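Long-range contacts in glucose-6-phosphate isomerase (Chlamydia trachomatis D/UW-3/CX, PDB 6OTU), which catalyses the reversible isomerization of glucose-6-phosphate to fructose-6-phosphate: residues F54-Y58 with L313-S317; I398-F403 with S454-L459. One frame throughout, in Å; residues are numbered along the deposited sequence.

Contact 1: F54-Y58 with L313-S317; sequences FTYSY and LPLLS. With ACT (acetate ion), chain B.
One face of the mixed six-stranded sheet is covered here by the start of helix 313-327: Phe54, Tyr56 and Tyr58, every second residue of 54-58, reach toward Leu313, Leu316 and Ser317 on the first turn of the helix. Strand and helix run nearly parallel, at 19°, with their axes 10.8 Å apart, a gap filled by side chains. Leu313 divides its two methyls between two aromatic residues. Its CD2 packs on Tyr56 CB at 3.6 Å, the two side chains sliding past each other in opposite directions, while CD1 reaches Phe54 CD2 at 4.1 Å. One turn on, Leu316 touches both tyrosines. Its CG lies 4.0 Å from Tyr56 CE2, and its CD2 meets Tyr58 CE1 at 3.5 Å, with the Tyr58 side chain crossing it at about a right angle. Tyr56 extends with CG anti to its own backbone N (chi1 -171°), which carries the phenol past Leu316 as far as Ser317. There OH comes 3.7 Å from Ser317 CB, and a water bridges the two hydroxyls, 3.0 Å from Tyr56 OH and 3.0 Å from Ser317 OG, so the polar ends of two buried side chains are joined beside the apolar contacts. Thr55 faces away, and its OG1 donates to an acetate ion, probably from the crystallisation liquor. Around this layer, helix 466-487 packs Phe475 against Leu313 and Ser317, strand 48-51 touches Leu313 through Leu49 and Val51, and strand 456-461 flanks 54-57, placing Leu459 against Phe54 and Tyr56.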
ATOM      1  N   PHE A  54     -24.147   9.526   3.014  1.00 36.96           N
ATOM      2  CA  PHE A  54     -23.512   8.764   1.948  1.00 36.39           C
ATOM      3  C   PHE A  54     -24.554   8.226   0.981  1.00 36.82           C
ATOM      4  O   PHE A  54     -25.710   8.012   1.340  1.00 40.33           O
ATOM      5  CB  PHE A  54     -22.728   7.549   2.452  1.00 34.84           C
ATOM      6  CG  PHE A  54     -21.672   7.859   3.450  1.00 35.26           C
ATOM      7  CD1 PHE A  54     -20.398   8.217   3.041  1.00 34.77           C
ATOM      8  CD2 PHE A  54     -21.934   7.747   4.800  1.00 37.80           C
ATOM      9  CE1 PHE A  54     -19.416   8.491   3.967  1.00 35.17           C
ATOM     10  CE2 PHE A  54     -20.956   8.014   5.737  1.00 38.21           C
ATOM     11  CZ  PHE A  54     -19.690   8.387   5.320  1.00 36.93           C
ATOM     12  N   THR A  55     -24.113   7.957  -0.243  1.00 37.59           N
ATOM     13  CA  THR A  55     -24.790   7.015  -1.121  1.00 36.45           C
ATOM     14  C   THR A  55     -23.858   5.839  -1.377  1.00 38.92           C
ATOM     15  O   THR A  55     -22.645   6.013  -1.551  1.00 40.61           O
ATOM     16  CB  THR A  55     -25.232   7.670  -2.439  1.00 37.91           C
ATOM     17  OG1 THR A  55     -26.049   8.809  -2.143  1.00 39.18           O
ATOM     18  CG2 THR A  55     -26.034   6.684  -3.290  1.00 37.73           C
ATOM     19  N   TYR A  56     -24.430   4.641  -1.347  1.00 37.22           N
ATOM     20  CA  TYR A  56     -23.718   3.392  -1.576  1.00 33.28           C
ATOM     21  C   TYR A  56     -24.413   2.661  -2.717  1.00 45.41           C
ATOM     22  O   TYR A  56     -25.589   2.302  -2.596  1.00 43.94           O
ATOM     23  CB  TYR A  56     -23.725   2.539  -0.314  1.00 32.12           C
ATOM     24  CG  TYR A  56     -22.861   1.303  -0.322  1.00 31.05           C
ATOM     25  CD1 TYR A  56     -21.467   1.397  -0.309  1.00 35.32           C
ATOM     26  CD2 TYR A  56     -23.433   0.030  -0.308  1.00 38.48           C
ATOM     27  CE1 TYR A  56     -20.673   0.263  -0.290  1.00 35.79           C
ATOM     28  CE2 TYR A  56     -22.638  -1.119  -0.286  1.00 29.57           C
ATOM     29  CZ  TYR A  56     -21.256  -0.990  -0.269  1.00 39.65           C
ATOM     30  OH  TYR A  56     -20.440  -2.111  -0.247  1.00 36.05           O
ATOM     31  N   SER A  57     -23.698   2.468  -3.825  1.00 33.75           N
ATOM     32  CA  SER A  57     -24.209   1.773  -5.004  1.00 38.26           C
ATOM     33  C   SER A  57     -23.458   0.461  -5.166  1.00 37.43           C
ATOM     34  O   SER A  57     -22.230   0.436  -5.090  1.00 37.84           O
ATOM     35  CB  SER A  57     -24.061   2.614  -6.276  1.00 37.18           C
ATOM     36  OG  SER A  57     -24.859   2.099  -7.342  1.00 46.40           O
ATOM     37  N   TYR A  58     -24.201  -0.622  -5.386  1.00 36.33           N
ATOM     38  CA  TYR A  58     -23.620  -1.947  -5.568  1.00 34.91           C
ATOM     39  C   TYR A  58     -24.257  -2.654  -6.752  1.00 37.61           C
ATOM     40  O   TYR A  58     -24.250  -3.886  -6.800  1.00 38.34           O
ATOM     41  CB  TYR A  58     -23.768  -2.819  -4.307  1.00 34.75           C
ATOM     42  CG  TYR A  58     -25.170  -2.840  -3.707  1.00 40.81           C
ATOM     43  CD1 TYR A  58     -25.659  -1.743  -2.998  1.00 31.32           C
ATOM     44  CD2 TYR A  58     -26.001  -3.955  -3.839  1.00 39.85           C
ATOM     45  CE1 TYR A  58     -26.931  -1.746  -2.439  1.00 31.61           C
ATOM     46  CE2 TYR A  58     -27.290  -3.963  -3.281  1.00 36.83           C
ATOM     47  CZ  TYR A  58     -27.745  -2.849  -2.580  1.00 36.68           C
ATOM     48  OH  TYR A  58     -29.010  -2.832  -2.008  1.00 31.99           O
ATOM     49  N   LEU A 313     -25.399   0.387   6.203  1.00 33.96           N
ATOM     50  CA  LEU A 313     -24.171   0.500   5.412  1.00 39.03           C
ATOM     51  C   LEU A 313     -23.114  -0.523   5.824  1.00 38.82           C
ATOM     52  O   LEU A 313     -22.735  -1.358   4.985  1.00 36.82           O
ATOM     53  CB  LEU A 313     -23.666   1.947   5.465  1.00 39.23           C
ATOM     54  CG  LEU A 313     -24.560   2.974   4.749  1.00 34.51           C
ATOM     55  CD1 LEU A 313     -24.243   4.367   5.205  1.00 31.27           C
ATOM     56  CD2 LEU A 313     -24.427   2.860   3.221  1.00 31.21           C
ATOM     57  N   PRO A 314     -22.636  -0.566   7.077  1.00 36.71           N
ATOM     58  CA  PRO A 314     -21.589  -1.546   7.397  1.00 37.40           C
ATOM     59  C   PRO A 314     -22.047  -2.995   7.295  1.00 30.24           C
ATOM     60  O   PRO A 314     -21.238  -3.858   6.931  1.00 41.40           O
ATOM     61  CB  PRO A 314     -21.177  -1.168   8.826  1.00 30.09           C
ATOM     62  CG  PRO A 314     -22.333  -0.466   9.389  1.00 30.52           C
ATOM     63  CD  PRO A 314     -22.991   0.249   8.256  1.00 30.66           C
ATOM     64  N   LEU A 315     -23.321  -3.280   7.556  1.00 33.89           N
ATOM     65  CA  LEU A 315     -23.812  -4.648   7.446  1.00 35.10           C
ATOM     66  C   LEU A 315     -23.883  -5.102   5.991  1.00 39.25           C
ATOM     67  O   LEU A 315     -23.547  -6.247   5.678  1.00 40.37           O
ATOM     68  CB  LEU A 315     -25.188  -4.767   8.110  1.00 31.50           C
ATOM     69  CG  LEU A 315     -25.691  -6.211   8.190  1.00 31.80           C
ATOM     70  CD1 LEU A 315     -24.629  -7.076   8.870  1.00 31.53           C
ATOM     71  CD2 LEU A 315     -27.019  -6.292   8.930  1.00 32.45           C
ATOM     72  N   LEU A 316     -24.338  -4.226   5.092  1.00 30.95           N
ATOM     73  CA  LEU A 316     -24.357  -4.562   3.671  1.00 30.92           C
ATOM     74  C   LEU A 316     -22.942  -4.759   3.144  1.00 34.31           C
ATOM     75  O   LEU A 316     -22.649  -5.747   2.464  1.00 37.50           O
ATOM     76  CB  LEU A 316     -25.073  -3.460   2.882  1.00 31.17           C
ATOM     77  CG  LEU A 316     -25.328  -3.598   1.380  1.00 35.39           C
ATOM     78  CD1 LEU A 316     -25.866  -4.980   1.022  1.00 34.75           C
ATOM     79  CD2 LEU A 316     -26.316  -2.523   0.920  1.00 40.08           C
ATOM     80  N   SER A 317     -22.047  -3.822   3.455  1.00 30.08           N
ATOM     81  CA  SER A 317     -20.684  -3.934   2.965  1.00 37.30           C
ATOM     82  C   SER A 317     -20.020  -5.208   3.488  1.00 30.82           C
ATOM     83  O   SER A 317     -19.348  -5.917   2.734  1.00 32.15           O
ATOM     84  CB  SER A 317     -19.899  -2.685   3.350  1.00 31.45           C
ATOM     85  OG  SER A 317     -18.514  -2.957   3.367  1.00 38.18           O
TER
HETATM   86  C   ACT B 601     -24.976  12.069  -1.511  1.00 56.13           C
HETATM   87  O   ACT B 601     -25.393  11.346  -2.449  1.00 55.41           O
HETATM   88  OXT ACT B 601     -23.812  12.527  -1.355  1.00 55.86           O
HETATM   89  CH3 ACT B 601     -26.037  12.450  -0.377  1.00 52.36           C
HETATM   90  O   HOH W   1     -17.749  -1.573   0.861  1.00 43.44           O

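Contact 2: I398-F403 with S454-L459; sequences IVPVEF and SPSSIL
With CG anti to its carbonyl carbon (chi1 -73°), the ring of Phe403 rises from the sheet and leans back toward Ser456, where CE2 meets Ser456 CB at 3.7 Å. Val401 CG1, anti to its own backbone N (chi1 163°), sits over the centre of one ring face, 3.4 Å above the plane, while Ser456 OG lies at the ring edge, in plane. The hydroxyl's hydrogen bond goes to Ser434 of helix 422-439, whose Leu430 and Ser434 pack on the ring. Through this helix the chain makes a beta-alpha-beta crossover between adjacent parallel strands, pairing Val401, Glu402 and Phe403 with Ser456, Ser457 and Ile458. Four bonds join them: Val401 N to Pro455 O (3.1 Å), Ser457 N to Val401 O, Phe403 N to Ser457 O (2.9 Å) and Leu459 N to Phe403 O. Val401, Phe403, Ser456 and Ile458 stand on one face of the sheet, Glu402 and Ser457 on the opposite one; the carboxylate salt-bridges Lys479 and hydrogen-bonds Tyr476. A water joins Ser457 OG (2.7 Å) to Phe403 O, to which it donates. Ahead of the strands, Ile398 CG2 packs obliquely on Pro455 CD at 3.6 Å, and a second water accepts from Val399 N while bonding Ser454 OG.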
ATOM      1  N   ILE A 398      -9.637 -12.141 -10.530  1.00 36.33           N
ATOM      2  CA  ILE A 398     -10.610 -11.114 -10.174  1.00 28.70           C
ATOM      3  C   ILE A 398     -10.236 -10.493  -8.835  1.00 33.44           C
ATOM      4  O   ILE A 398      -9.921 -11.197  -7.865  1.00 36.52           O
ATOM      5  CB  ILE A 398     -12.019 -11.712 -10.141  1.00 31.13           C
ATOM      6  CG1 ILE A 398     -12.376 -12.273 -11.524  1.00 29.24           C
ATOM      7  CG2 ILE A 398     -13.043 -10.669  -9.618  1.00 28.94           C
ATOM      8  CD1 ILE A 398     -12.288 -11.264 -12.641  1.00 29.40           C
ATOM      9  N   VAL A 399     -10.241  -9.165  -8.787  1.00 33.88           N
ATOM     10  CA  VAL A 399     -10.045  -8.387  -7.567  1.00 31.86           C
ATOM     11  C   VAL A 399     -11.281  -7.523  -7.344  1.00 34.83           C
ATOM     12  O   VAL A 399     -11.523  -6.576  -8.108  1.00 33.62           O
ATOM     13  CB  VAL A 399      -8.787  -7.508  -7.649  1.00 28.39           C
ATOM     14  CG1 VAL A 399      -8.651  -6.685  -6.371  1.00 32.60           C
ATOM     15  CG2 VAL A 399      -7.544  -8.353  -7.899  1.00 28.02           C
ATOM     16  N   PRO A 400     -12.098  -7.828  -6.339  1.00 35.45           N
ATOM     17  CA  PRO A 400     -13.219  -6.934  -5.982  1.00 31.01           C
ATOM     18  C   PRO A 400     -12.724  -5.584  -5.462  1.00 33.95           C
ATOM     19  O   PRO A 400     -11.752  -5.513  -4.706  1.00 36.11           O
ATOM     20  CB  PRO A 400     -13.959  -7.703  -4.877  1.00 28.40           C
ATOM     21  CG  PRO A 400     -13.407  -9.142  -4.960  1.00 37.01           C
ATOM     22  CD  PRO A 400     -12.035  -9.053  -5.525  1.00 29.97           C
ATOM     23  N   VAL A 401     -13.406  -4.510  -5.858  1.00 35.42           N
ATOM     24  CA  VAL A 401     -12.977  -3.150  -5.545  1.00 33.09           C
ATOM     25  C   VAL A 401     -14.041  -2.447  -4.709  1.00 31.11           C
ATOM     26  O   VAL A 401     -15.242  -2.580  -4.965  1.00 34.24           O
ATOM     27  CB  VAL A 401     -12.677  -2.330  -6.823  1.00 31.76           C
ATOM     28  CG1 VAL A 401     -12.639  -0.823  -6.527  1.00 30.41           C
ATOM     29  CG2 VAL A 401     -11.374  -2.752  -7.426  1.00 28.49           C
ATOM     30  N   GLU A 402     -13.585  -1.681  -3.730  1.00 28.38           N
ATOM     31  CA  GLU A 402     -14.393  -0.731  -2.985  1.00 29.04           C
ATOM     32  C   GLU A 402     -13.927   0.674  -3.368  1.00 29.78           C
ATOM     33  O   GLU A 402     -12.874   1.133  -2.918  1.00 31.47           O
ATOM     34  CB  GLU A 402     -14.276  -0.978  -1.480  1.00 28.35           C
ATOM     35  CG  GLU A 402     -14.793  -2.357  -1.036  1.00 42.16           C
ATOM     36  CD  GLU A 402     -14.614  -2.627   0.459  1.00 50.39           C
ATOM     37  OE1 GLU A 402     -13.694  -2.061   1.089  1.00 51.34           O
ATOM     38  OE2 GLU A 402     -15.408  -3.412   1.011  1.00 55.55           O
ATOM     39  N   PHE A 403     -14.714   1.356  -4.198  1.00 29.72           N
ATOM     40  CA  PHE A 403     -14.408   2.731  -4.584  1.00 30.66           C
ATOM     41  C   PHE A 403     -14.909   3.687  -3.522  1.00 37.87           C
ATOM     42  O   PHE A 403     -16.032   3.544  -3.021  1.00 36.28           O
ATOM     43  CB  PHE A 403     -15.077   3.102  -5.918  1.00 29.49           C
ATOM     44  CG  PHE A 403     -14.455   2.463  -7.116  1.00 29.49           C
ATOM     45  CD1 PHE A 403     -13.183   2.833  -7.538  1.00 36.25           C
ATOM     46  CD2 PHE A 403     -15.130   1.470  -7.814  1.00 29.60           C
ATOM     47  CE1 PHE A 403     -12.593   2.230  -8.648  1.00 34.13           C
ATOM     48  CE2 PHE A 403     -14.553   0.872  -8.937  1.00 32.82           C
ATOM     49  CZ  PHE A 403     -13.279   1.256  -9.353  1.00 29.56           C
ATOM     50  N   SER A 454     -15.928  -7.986 -13.171  1.00 40.65           N
ATOM     51  CA  SER A 454     -15.092  -7.740 -12.009  1.00 29.74           C
ATOM     52  C   SER A 454     -15.872  -6.811 -11.085  1.00 33.32           C
ATOM     53  O   SER A 454     -16.182  -5.671 -11.480  1.00 36.31           O
ATOM     54  CB  SER A 454     -13.752  -7.124 -12.424  1.00 29.58           C
ATOM     55  OG  SER A 454     -13.098  -6.460 -11.368  1.00 43.83           O
ATOM     56  N   PRO A 455     -16.251  -7.254  -9.886  1.00 33.73           N
ATOM     57  CA  PRO A 455     -17.257  -6.524  -9.105  1.00 31.79           C
ATOM     58  C   PRO A 455     -16.687  -5.331  -8.347  1.00 40.14           C
ATOM     59  O   PRO A 455     -15.506  -5.270  -8.004  1.00 29.12           O
ATOM     60  CB  PRO A 455     -17.775  -7.588  -8.127  1.00 33.15           C
ATOM     61  CG  PRO A 455     -16.632  -8.523  -7.966  1.00 32.11           C
ATOM     62  CD  PRO A 455     -15.911  -8.559  -9.281  1.00 29.39           C
ATOM     63  N   SER A 456     -17.576  -4.379  -8.057  1.00 29.64           N
ATOM     64  CA  SER A 456     -17.176  -3.224  -7.270  1.00 29.48           C
ATOM     65  C   SER A 456     -18.399  -2.579  -6.638  1.00 33.19           C
ATOM     66  O   SER A 456     -19.539  -2.811  -7.061  1.00 32.01           O
ATOM     67  CB  SER A 456     -16.403  -2.196  -8.115  1.00 34.11           C
ATOM     68  OG  SER A 456     -17.149  -1.763  -9.238  1.00 35.33           O
ATOM     69  N   SER A 457     -18.138  -1.769  -5.607  1.00 29.56           N
ATOM     70  CA  SER A 457     -19.129  -0.888  -5.010  1.00 31.86           C
ATOM     71  C   SER A 457     -18.581   0.536  -4.956  1.00 33.64           C
ATOM     72  O   SER A 457     -17.379   0.781  -5.111  1.00 34.88           O
ATOM     73  CB  SER A 457     -19.545  -1.354  -3.601  1.00 29.72           C
ATOM     74  OG  SER A 457     -18.505  -1.161  -2.656  1.00 39.91           O
ATOM     75  N   ILE A 458     -19.493   1.474  -4.719  1.00 32.38           N
ATOM     76  CA  ILE A 458     -19.227   2.906  -4.775  1.00 33.04           C
ATOM     77  C   ILE A 458     -19.842   3.533  -3.534  1.00 41.34           C
ATOM     78  O   ILE A 458     -21.058   3.450  -3.334  1.00 30.64           O
ATOM     79  CB  ILE A 458     -19.819   3.568  -6.037  1.00 30.70           C
ATOM     80  CG1 ILE A 458     -19.360   2.869  -7.320  1.00 38.02           C
ATOM     81  CG2 ILE A 458     -19.466   5.044  -6.070  1.00 30.86           C
ATOM     82  CD1 ILE A 458     -19.971   3.465  -8.609  1.00 31.24           C
ATOM     83  N   LEU A 459     -19.012   4.171  -2.719  1.00 34.88           N
ATOM     84  CA  LEU A 459     -19.462   4.919  -1.559  1.00 32.84           C
ATOM     85  C   LEU A 459     -19.078   6.380  -1.752  1.00 36.51           C
ATOM     86  O   LEU A 459     -17.901   6.680  -1.992  1.00 30.15           O
ATOM     87  CB  LEU A 459     -18.835   4.353  -0.286  1.00 33.33           C
ATOM     88  CG  LEU A 459     -19.296   5.004   1.012  1.00 34.11           C
ATOM     89  CD1 LEU A 459     -20.793   4.797   1.216  1.00 30.31           C
ATOM     90  CD2 LEU A 459     -18.486   4.449   2.177  1.00 29.58           C
TER
HETATM   91  O   HOH W   2     -10.721  -7.654 -11.271  1.00 32.99           O
HETATM   92  O   HOH W   3     -17.509   1.176  -1.765  1.00 50.15           O

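How the contacts relate
Strand 456-461 lies between strands 54-57 and 401-406 in one mixed sheet, antiparallel to the first and parallel to the second, so the strand that receives the helix in contact 1 is hydrogen-bonded to a strand of contact 2. The centres of the two contacts are 12 Å apart. Ser57 N approaches Ile458 O at 2.9 Å, a probable backbone hydrogen bond, and Tyr56 OH comes 3.2 Å from Ser457 OG in a weak one, linking a side chain of each contact. Both also touch the second subunit, where Leu528 packs on Ser57 and Ile458. Contact 1 lies away from the active site and the glucose-6-phosphate pocket; in contact 2, the Phe403 side chain is about 12 Å from that of His386, assigned to the active site.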